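Long-range contacts in possible thiamine biosynthesis enzyme (Candida albicans, PDB 2X7Q), which is of unknown function but has the periplasmic solute-binding protein fold and may bind a small molecule, possibly linked to thiamine biosynthesis: residues A76-I81 against K301-N306; D92-S97 against S201-A206; L273-I278 against S305-T310. The protein carries 1 engineered substitution. All blocks are in the same frame, centred on the assembly; numbering follows the deposited sequence.

From the N terminus, helix 74-82 supplies the first half of contact 1, and strand 88-95, next in the chain, the first half of contact 2. The chain then builds the second five-stranded sheet before strand 203-208 returns beside strand 88-95 and closes contact 2, pairing two strands of the first sheet. This loop lies wholly within the larger one that contact 1 closes by setting helix 296-306 on helix 74-82. Contact 3, in series after contact 2, closes a short loop formed mainly by helices 275-289 and 296-306, joining the start of the former to the chain after the latter; it shares Ser305 and Asn306 with contact 1.

Contact 1 of 3, residues A76-I81 against K301-N306; sequences AFIADI and KRLNSN
With CG2 anti to the backbone N and CG1 anti to the carbonyl carbon (chi1 -63°), Ile81 turns its CG2 methyl onto helix 296-306, where Leu303, its CG anti to its own carbonyl carbon (chi1 -65°), extends CD2 to meet it. The two methyls, Ile81 CG2 and Leu303 CD2, lie 3.7 Å apart and form the centre of the contact. The same Ile81 CG2 also rests 3.6 Å from the backbone O of Arg302, so this one branch packs against both backbone and side chain of the facing helix. Its other branch ends in CD1, 4.0 Å from Asn306 CB. One turn earlier, Ile78 meets Leu303 at about a right angle, with Ile78 CG2 4.1 Å from Leu303 CD2, while CD2 also approaches the backbone O of Ile78. Arg302 borders this apolar patch: its aliphatic CD passes 3.8 Å from Ile81 O, and the extended chain carries the guanidinium onward to a hydrogen bond from NH1 to the backbone O of Ala82. The axes of segments 76-81 and 301-306 approach to 9.9 Å and their directions differ by 120°. No hydrogen bond joins the two segments; this is side-chain packing between helices. Ile81 continues onto Ile88 and Val90 of strand 88-95, and helix 275-289 completes the surroundings, with Ile278 and Thr282 against Ile78 and Val279 against Leu303.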
loop_
_atom_site.group_PDB
_atom_site.type_symbol
_atom_site.label_atom_id
_atom_site.label_comp_id
_atom_site.label_asym_id
_atom_site.label_seq_id
_atom_site.Cartn_x
_atom_site.Cartn_y
_atom_site.Cartn_z
ATOM N N ALA A 76 6.118 1.580 -2.693
ATOM C CA ALA A 76 5.764 2.077 -4.017
ATOM C C ALA A 76 6.202 3.529 -4.197
ATOM O O ALA A 76 6.772 3.892 -5.224
ATOM C CB ALA A 76 4.265 1.942 -4.248
ATOM N N PHE A 77 5.920 4.355 -3.196
ATOM C CA PHE A 77 6.250 5.773 -3.256
ATOM C C PHE A 77 7.732 6.023 -2.986
ATOM O O PHE A 77 8.359 6.842 -3.656
ATOM C CB PHE A 77 5.392 6.566 -2.267
ATOM C CG PHE A 77 3.918 6.518 -2.566
ATOM C CD1 PHE A 77 3.380 7.285 -3.589
ATOM C CD2 PHE A 77 3.069 5.709 -1.825
ATOM C CE1 PHE A 77 2.025 7.245 -3.868
ATOM C CE2 PHE A 77 1.713 5.667 -2.098
ATOM C CZ PHE A 77 1.191 6.434 -3.121
ATOM N N ILE A 78 8.284 5.317 -2.006
ATOM C CA ILE A 78 9.696 5.464 -1.665
ATOM C C ILE A 78 10.592 5.109 -2.848
ATOM O O ILE A 78 11.532 5.838 -3.164
ATOM C CB ILE A 78 10.089 4.586 -0.461
ATOM C CG1 ILE A 78 9.281 4.979 0.775
ATOM C CG2 ILE A 78 11.583 4.700 -0.185
ATOM C CD1 ILE A 78 9.485 6.416 1.208
ATOM N N ALA A 79 10.299 3.987 -3.496
ATOM C CA ALA A 79 11.084 3.548 -4.643
ATOM C C ALA A 79 10.953 4.525 -5.807
ATOM O O ALA A 79 11.945 4.873 -6.447
ATOM C CB ALA A 79 10.667 2.149 -5.070
ATOM N N ASP A 80 9.728 4.970 -6.072
ATOM C CA ASP A 80 9.470 5.904 -7.162
ATOM C C ASP A 80 10.266 7.194 -6.971
ATOM O O ASP A 80 10.814 7.742 -7.927
ATOM C CB ASP A 80 7.973 6.211 -7.259
ATOM C CG ASP A 80 7.576 6.760 -8.617
ATOM O OD1 ASP A 80 7.838 6.086 -9.635
ATOM O OD2 ASP A 80 6.997 7.865 -8.667
ATOM N N ILE A 81 10.330 7.671 -5.730
ATOM C CA ILE A 81 11.092 8.874 -5.406
ATOM C C ILE A 81 12.593 8.620 -5.533
ATOM O O ILE A 81 13.328 9.439 -6.085
ATOM C CB ILE A 81 10.781 9.373 -3.980
ATOM C CG1 ILE A 81 9.311 9.781 -3.864
ATOM C CG2 ILE A 81 11.687 10.540 -3.610
ATOM C CD1 ILE A 81 8.916 10.264 -2.484
ATOM N N LYS A 301 19.569 11.753 -0.636
ATOM C CA LYS A 301 19.353 13.143 -1.018
ATOM C C LYS A 301 17.982 13.341 -1.654
ATOM O O LYS A 301 17.353 14.383 -1.478
ATOM C CB LYS A 301 20.456 13.622 -1.967
ATOM C CG LYS A 301 20.333 15.087 -2.356
ATOM C CD LYS A 301 21.585 15.598 -3.051
ATOM C CE LYS A 301 21.468 17.087 -3.350
ATOM N NZ LYS A 301 22.729 17.660 -3.899
ATOM N N ARG A 302 17.520 12.334 -2.385
ATOM C CA ARG A 302 16.221 12.414 -3.042
ATOM C C ARG A 302 15.074 12.268 -2.045
ATOM O O ARG A 302 14.035 12.911 -2.184
ATOM C CB ARG A 302 16.113 11.365 -4.150
ATOM C CG ARG A 302 17.016 11.645 -5.341
ATOM C CD ARG A 302 16.939 10.535 -6.368
ATOM N NE ARG A 302 17.711 10.845 -7.567
ATOM C CZ ARG A 302 17.877 10.007 -8.586
ATOM N NH1 ARG A 302 17.328 8.802 -8.553
ATOM N NH2 ARG A 302 18.594 10.372 -9.638
ATOM N N LEU A 303 15.273 11.424 -1.039
ATOM C CA LEU A 303 14.259 11.193 -0.017
ATOM C C LEU A 303 14.226 12.326 1.008
ATOM O O LEU A 303 13.166 12.678 1.523
ATOM C CB LEU A 303 14.503 9.853 0.683
ATOM C CG LEU A 303 14.355 8.602 -0.185
ATOM C CD1 LEU A 303 14.664 7.354 0.619
ATOM C CD2 LEU A 303 12.955 8.529 -0.773
ATOM N N ASN A 304 15.392 12.892 1.304
ATOM C CA ASN A 304 15.493 13.999 2.249
ATOM C C ASN A 304 14.762 15.255 1.778
ATOM O O ASN A 304 14.472 16.146 2.574
ATOM C CB ASN A 304 16.961 14.328 2.541
ATOM C CG ASN A 304 17.554 13.453 3.631
ATOM O OD1 ASN A 304 16.864 13.062 4.573
ATOM N ND2 ASN A 304 18.843 13.154 3.513
ATOM N N SER A 305 14.461 15.316 0.485
ATOM C CA SER A 305 13.805 16.484 -0.096
ATOM C C SER A 305 12.309 16.266 -0.313
ATOM O O SER A 305 11.542 17.226 -0.383
ATOM C CB SER A 305 14.468 16.871 -1.422
ATOM O OG SER A 305 15.834 17.196 -1.245
ATOM N N ASN A 306 11.899 15.006 -0.417
ATOM C CA ASN A 306 10.512 14.682 -0.732
ATOM C C ASN A 306 9.788 13.876 0.346
ATOM O O ASN A 306 8.633 13.489 0.165
ATOM C CB ASN A 306 10.421 13.955 -2.079
ATOM C CG ASN A 306 10.768 14.852 -3.255
ATOM O OD1 ASN A 306 10.033 14.914 -4.240
ATOM N ND2 ASN A 306 11.893 15.547 -3.159
#

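Contact 2 of 3, residues D92-S97 against S201-A206; sequences DTYVKS and SSWVVA
The backbone O of Trp203 is gripped by two consecutive amides, Tyr94 N at 2.8 Å and Val95 N at 3.2 Å from that oxygen. Both donors stand above the same face of its carbonyl plane; the Val95 bond is nearly straight (167°), the Tyr94 bond more bent (150°). On the Asp92 side the pairing is regular, with Val205 N donating to Asp92 O at 2.8 Å. The double grip marks a beta bulge: Thr93 faces Val204 as a non-hydrogen-bonded antiparallel pair, but the next pair is Val95 with Trp203, one residue out of step. This bulged strand, 88-95, is the edge strand of a five-stranded mixed sheet in a periplasmic binding protein fold. At the bulge, where the chain turns, Tyr94 and Val95 each lie alongside the Trp203 side chain, pointing the same way: Trp203 CB sits at the Tyr94 ring edge, 3.8 Å from Tyr94 CD2, and 3.6 Å from Val95 CB. Tyr94 OH hydrogen-bonds to the backbone O of Phe26, whose ring also meets the Trp203 indole. Beyond the bulge, serine hydroxyls do most of the bonding, beside a weak backbone bond from Ser202 N to Ser97 O. Ser201 OG donates to Lys96 O at 2.9 Å. Ser202 OG, placed between its backbone N and carbonyl carbon (chi1 54°), donates to Ser97 O at 2.9 Å, nearly along the C=O axis.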
loop_
_atom_site.group_PDB
_atom_site.type_symbol
_atom_site.label_atom_id
_atom_site.label_comp_id
_atom_site.label_asym_id
_atom_site.label_seq_id
_atom_site.Cartn_x
_atom_site.Cartn_y
_atom_site.Cartn_z
ATOM N N ASP A 92 2.800 11.694 5.322
ATOM C CA ASP A 92 2.678 11.054 6.626
ATOM C C ASP A 92 2.376 9.564 6.490
ATOM O O ASP A 92 2.164 9.062 5.387
ATOM C CB ASP A 92 1.587 11.743 7.450
ATOM C CG ASP A 92 1.856 11.690 8.941
ATOM O OD1 ASP A 92 1.314 12.544 9.675
ATOM O OD2 ASP A 92 2.617 10.804 9.381
ATOM N N THR A 93 2.359 8.863 7.620
ATOM C CA THR A 93 2.067 7.434 7.639
ATOM C C THR A 93 0.586 7.180 7.902
ATOM O O THR A 93 0.007 7.745 8.829
ATOM C CB THR A 93 2.893 6.711 8.717
ATOM O OG1 THR A 93 4.288 6.938 8.486
ATOM C CG2 THR A 93 2.614 5.216 8.691
ATOM N N TYR A 94 -0.019 6.326 7.083
ATOM C CA TYR A 94 -1.430 5.984 7.227
ATOM C C TYR A 94 -1.601 4.717 8.060
ATOM O O TYR A 94 -2.464 4.647 8.937
ATOM C CB TYR A 94 -2.071 5.805 5.850
ATOM C CG TYR A 94 -3.529 5.410 5.893
ATOM C CD1 TYR A 94 -4.495 6.293 6.356
ATOM C CD2 TYR A 94 -3.943 4.157 5.460
ATOM C CE1 TYR A 94 -5.830 5.939 6.394
ATOM C CE2 TYR A 94 -5.275 3.793 5.493
ATOM C CZ TYR A 94 -6.213 4.689 5.961
ATOM O OH TYR A 94 -7.539 4.333 5.995
ATOM N N VAL A 95 -0.774 3.717 7.777
ATOM C CA VAL A 95 -0.780 2.478 8.544
ATOM C C VAL A 95 0.596 2.205 9.137
ATOM O O VAL A 95 1.596 2.151 8.420
ATOM C CB VAL A 95 -1.208 1.279 7.684
ATOM C CG1 VAL A 95 -1.053 -0.010 8.468
ATOM C CG2 VAL A 95 -2.644 1.456 7.215
ATOM N N LYS A 96 0.637 2.031 10.453
ATOM C CA LYS A 96 1.894 1.840 11.166
ATOM C C LYS A 96 2.373 0.392 11.110
ATOM O O LYS A 96 3.568 0.127 10.954
ATOM C CB LYS A 96 1.744 2.290 12.619
ATOM C CG LYS A 96 3.029 2.232 13.424
ATOM C CD LYS A 96 2.827 2.834 14.801
ATOM C CE LYS A 96 2.343 4.273 14.701
ATOM N NZ LYS A 96 2.120 4.875 16.044
ATOM N N SER A 97 1.437 -0.544 11.241
ATOM C CA SER A 97 1.767 -1.966 11.234
ATOM C C SER A 97 2.250 -2.422 9.855
ATOM O O SER A 97 1.868 -1.849 8.837
ATOM C CB SER A 97 0.561 -2.795 11.681
ATOM O OG SER A 97 -0.597 -2.448 10.942
ATOM N N SER A 201 6.527 0.229 7.817
ATOM C CA SER A 201 5.109 0.563 7.890
ATOM C C SER A 201 4.523 0.466 6.486
ATOM O O SER A 201 5.159 0.872 5.517
ATOM C CB SER A 201 4.910 1.966 8.464
ATOM O OG SER A 201 5.365 2.035 9.805
ATOM N N SER A 202 3.309 -0.064 6.379
ATOM C CA SER A 202 2.766 -0.468 5.082
ATOM C C SER A 202 2.136 0.641 4.236
ATOM O O SER A 202 2.219 0.603 3.009
ATOM C CB SER A 202 1.777 -1.623 5.257
ATOM O OG SER A 202 0.765 -1.297 6.187
ATOM N N TRP A 203 1.509 1.622 4.878
ATOM C CA TRP A 203 0.765 2.640 4.140
ATOM C C TRP A 203 1.175 4.071 4.481
ATOM O O TRP A 203 1.478 4.385 5.633
ATOM C CB TRP A 203 -0.737 2.452 4.360
ATOM C CG TRP A 203 -1.261 1.168 3.789
ATOM C CD1 TRP A 203 -1.136 -0.079 4.326
ATOM C CD2 TRP A 203 -1.998 1.005 2.566
ATOM N NE1 TRP A 203 -1.747 -1.006 3.516
ATOM C CE2 TRP A 203 -2.280 -0.368 2.434
ATOM C CE3 TRP A 203 -2.438 1.890 1.579
ATOM C CZ2 TRP A 203 -2.991 -0.876 1.342
ATOM C CZ3 TRP A 203 -3.142 1.380 0.501
ATOM C CH2 TRP A 203 -3.410 0.012 0.391
ATOM N N VAL A 204 1.174 4.932 3.468
ATOM C CA VAL A 204 1.524 6.336 3.643
ATOM C C VAL A 204 0.589 7.228 2.835
ATOM O O VAL A 204 -0.092 6.762 1.920
ATOM C CB VAL A 204 2.972 6.621 3.204
ATOM C CG1 VAL A 204 3.959 5.859 4.070
ATOM C CG2 VAL A 204 3.158 6.273 1.734
ATOM N N VAL A 205 0.559 8.511 3.181
ATOM C CA VAL A 205 -0.228 9.485 2.436
ATOM C C VAL A 205 0.697 10.307 1.543
ATOM O O VAL A 205 1.615 10.965 2.032
ATOM C CB VAL A 205 -0.998 10.429 3.377
ATOM C CG1 VAL A 205 -1.765 11.472 2.577
ATOM C CG2 VAL A 205 -1.940 9.634 4.269
ATOM N N ALA A 206 0.462 10.261 0.235
ATOM C CA ALA A 206 1.328 10.960 -0.708
ATOM C C ALA A 206 0.583 12.019 -1.514
ATOM O O ALA A 206 -0.642 11.967 -1.650
ATOM C CB ALA A 206 2.017 9.970 -1.637
#

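Contact 3 of 3, residues L273-I278 against S305-T310; sequences LDWDTI and SNVKKT
Trp275, in the first turn of helix 275-289, packs against Val307 and Lys309 in the chain that leaves helix 296-306, so the contact joins two C-terminal helices of this periplasmic-binding-protein fold. Asp274 is the N-cap of the first of them; its OD1 accepts from Asp276 N. The tight part centres on Val307. Its CG1, anti to the backbone N (chi1 -177°), lies 3.4 Å from Trp275 CZ3, while the backbone O of Val307 meets the indole at its edge, in the ring plane. Leu273 crosses Val307 at about a right angle, Leu273 CD2 standing 4.0 Å from Val307 CG1. Leu273 also lays its branch point on the backbone, with CG 3.4 Å from Lys308 O. On the inner side this cluster continues through Leu273 onto Asp92 and Thr93 of strand 88-95 and through Val307 onto Val279.

The solvent side belongs to Lys309, an exposed residue, and to two bridging waters. The lysine chain bends at chi3 (-75°) and again at chi4, folding over one face of the indole: Lys309 CG is 3.6 Å from Trp275 CE3, CD makes a CH-pi contact offset toward the rim, and NZ forms a cation-pi interaction, 4.6 Å from the centroid of the Trp275 six-membered ring. No direct hydrogen bond links the two segments. Water bridges their backbones instead. One molecule accepts from Leu273 N and donates weakly to Thr310 O; the other donates to Leu273 O at 2.8 Å and to Lys308 O.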
loop_
_atom_site.group_PDB
_atom_site.type_symbol
_atom_site.label_atom_id
_atom_site.label_comp_id
_atom_site.label_asym_id
_atom_site.label_seq_id
_atom_site.Cartn_x
_atom_site.Cartn_y
_atom_site.Cartn_z
ATOM N N LEU A 273 6.253 11.633 10.575
ATOM C CA LEU A 273 6.380 10.202 10.321
ATOM C C LEU A 273 7.692 9.662 10.870
ATOM O O LEU A 273 8.665 10.403 11.015
ATOM C CB LEU A 273 6.264 9.909 8.824
ATOM C CG LEU A 273 7.261 10.573 7.873
ATOM C CD1 LEU A 273 8.587 9.834 7.859
ATOM C CD2 LEU A 273 6.682 10.631 6.469
ATOM N N ASP A 274 7.710 8.371 11.182
ATOM C CA ASP A 274 8.910 7.730 11.703
ATOM C C ASP A 274 9.920 7.500 10.583
ATOM O O ASP A 274 9.760 6.597 9.764
ATOM C CB ASP A 274 8.560 6.410 12.390
ATOM C CG ASP A 274 9.737 5.811 13.132
ATOM O OD1 ASP A 274 10.844 6.389 13.066
ATOM O OD2 ASP A 274 9.555 4.767 13.789
ATOM N N TRP A 275 10.960 8.328 10.558
ATOM C CA TRP A 275 11.968 8.283 9.507
ATOM C C TRP A 275 12.638 6.915 9.398
ATOM O O TRP A 275 12.903 6.435 8.298
ATOM C CB TRP A 275 13.021 9.366 9.748
ATOM C CG TRP A 275 13.944 9.576 8.590
ATOM C CD1 TRP A 275 15.204 9.068 8.437
ATOM C CD2 TRP A 275 13.681 10.348 7.408
ATOM N NE1 TRP A 275 15.738 9.480 7.239
ATOM C CE2 TRP A 275 14.825 10.263 6.593
ATOM C CE3 TRP A 275 12.587 11.102 6.973
ATOM C CZ2 TRP A 275 14.905 10.910 5.357
ATOM C CZ3 TRP A 275 12.672 11.739 5.748
ATOM C CH2 TRP A 275 13.821 11.640 4.955
ATOM N N ASP A 276 12.901 6.287 10.540
ATOM C CA ASP A 276 13.597 5.004 10.570
ATOM C C ASP A 276 12.835 3.898 9.840
ATOM O O ASP A 276 13.432 3.091 9.130
ATOM C CB ASP A 276 13.876 4.580 12.014
ATOM C CG ASP A 276 14.521 3.207 12.106
ATOM O OD1 ASP A 276 15.644 3.036 11.585
ATOM O OD2 ASP A 276 13.902 2.297 12.697
ATOM N N THR A 277 11.518 3.863 10.017
ATOM C CA THR A 277 10.703 2.788 9.458
ATOM C C THR A 277 10.203 3.083 8.046
ATOM O O THR A 277 10.104 2.177 7.218
ATOM C CB THR A 277 9.498 2.456 10.366
ATOM O OG1 THR A 277 8.793 1.327 9.838
ATOM C CG2 THR A 277 8.549 3.640 10.456
ATOM N N ILE A 278 9.893 4.348 7.772
ATOM C CA ILE A 278 9.372 4.741 6.465
ATOM C C ILE A 278 10.477 4.901 5.421
ATOM O O ILE A 278 10.307 4.521 4.261
ATOM C CB ILE A 278 8.563 6.052 6.547
ATOM C CG1 ILE A 278 7.291 5.847 7.374
ATOM C CG2 ILE A 278 8.214 6.553 5.156
ATOM C CD1 ILE A 278 6.316 4.858 6.770
ATOM N N SER A 305 14.461 15.316 0.485
ATOM C CA SER A 305 13.805 16.484 -0.096
ATOM C C SER A 305 12.309 16.266 -0.313
ATOM O O SER A 305 11.542 17.226 -0.383
ATOM C CB SER A 305 14.468 16.871 -1.422
ATOM O OG SER A 305 15.834 17.196 -1.245
ATOM N N ASN A 306 11.899 15.006 -0.417
ATOM C CA ASN A 306 10.512 14.682 -0.732
ATOM C C ASN A 306 9.788 13.876 0.346
ATOM O O ASN A 306 8.633 13.489 0.165
ATOM C CB ASN A 306 10.421 13.955 -2.079
ATOM C CG ASN A 306 10.768 14.852 -3.255
ATOM O OD1 ASN A 306 10.033 14.914 -4.240
ATOM N ND2 ASN A 306 11.893 15.547 -3.159
ATOM N N VAL A 307 10.464 13.620 1.462
ATOM C CA VAL A 307 9.832 12.933 2.585
ATOM C C VAL A 307 9.753 13.852 3.802
ATOM O O VAL A 307 10.776 14.257 4.357
ATOM C CB VAL A 307 10.570 11.633 2.964
ATOM C CG1 VAL A 307 9.834 10.917 4.086
ATOM C CG2 VAL A 307 10.703 10.724 1.751
ATOM N N LYS A 308 8.529 14.174 4.210
ATOM C CA LYS A 308 8.293 15.122 5.296
ATOM C C LYS A 308 8.896 14.679 6.629
ATOM O O LYS A 308 8.791 13.513 7.011
ATOM C CB LYS A 308 6.792 15.372 5.465
ATOM C CG LYS A 308 6.167 16.224 4.366
ATOM C CD LYS A 308 6.668 17.657 4.431
ATOM C CE LYS A 308 5.977 18.534 3.397
ATOM N NZ LYS A 308 6.416 19.954 3.505
ATOM N N LYS A 309 9.532 15.617 7.325
ATOM C CA LYS A 309 10.016 15.376 8.678
ATOM C C LYS A 309 9.284 16.285 9.658
ATOM O O LYS A 309 9.640 16.374 10.833
ATOM C CB LYS A 309 11.528 15.591 8.768
ATOM C CG LYS A 309 12.346 14.489 8.107
ATOM C CD LYS A 309 13.800 14.511 8.565
ATOM C CE LYS A 309 14.579 15.656 7.929
ATOM N NZ LYS A 309 14.767 15.460 6.462
ATOM N N THR A 310 8.252 16.958 9.156
ATOM C CA THR A 310 7.413 17.824 9.974
ATOM C C THR A 310 5.950 17.659 9.579
ATOM O O THR A 310 5.635 16.988 8.595
ATOM C CB THR A 310 7.800 19.306 9.818
ATOM O OG1 THR A 310 7.518 19.740 8.482
ATOM C CG2 THR A 310 9.279 19.509 10.111
HETATM O O HOH W 1 5.423 13.633 8.588
HETATM O O HOH W 2 9.992 12.257 9.313
#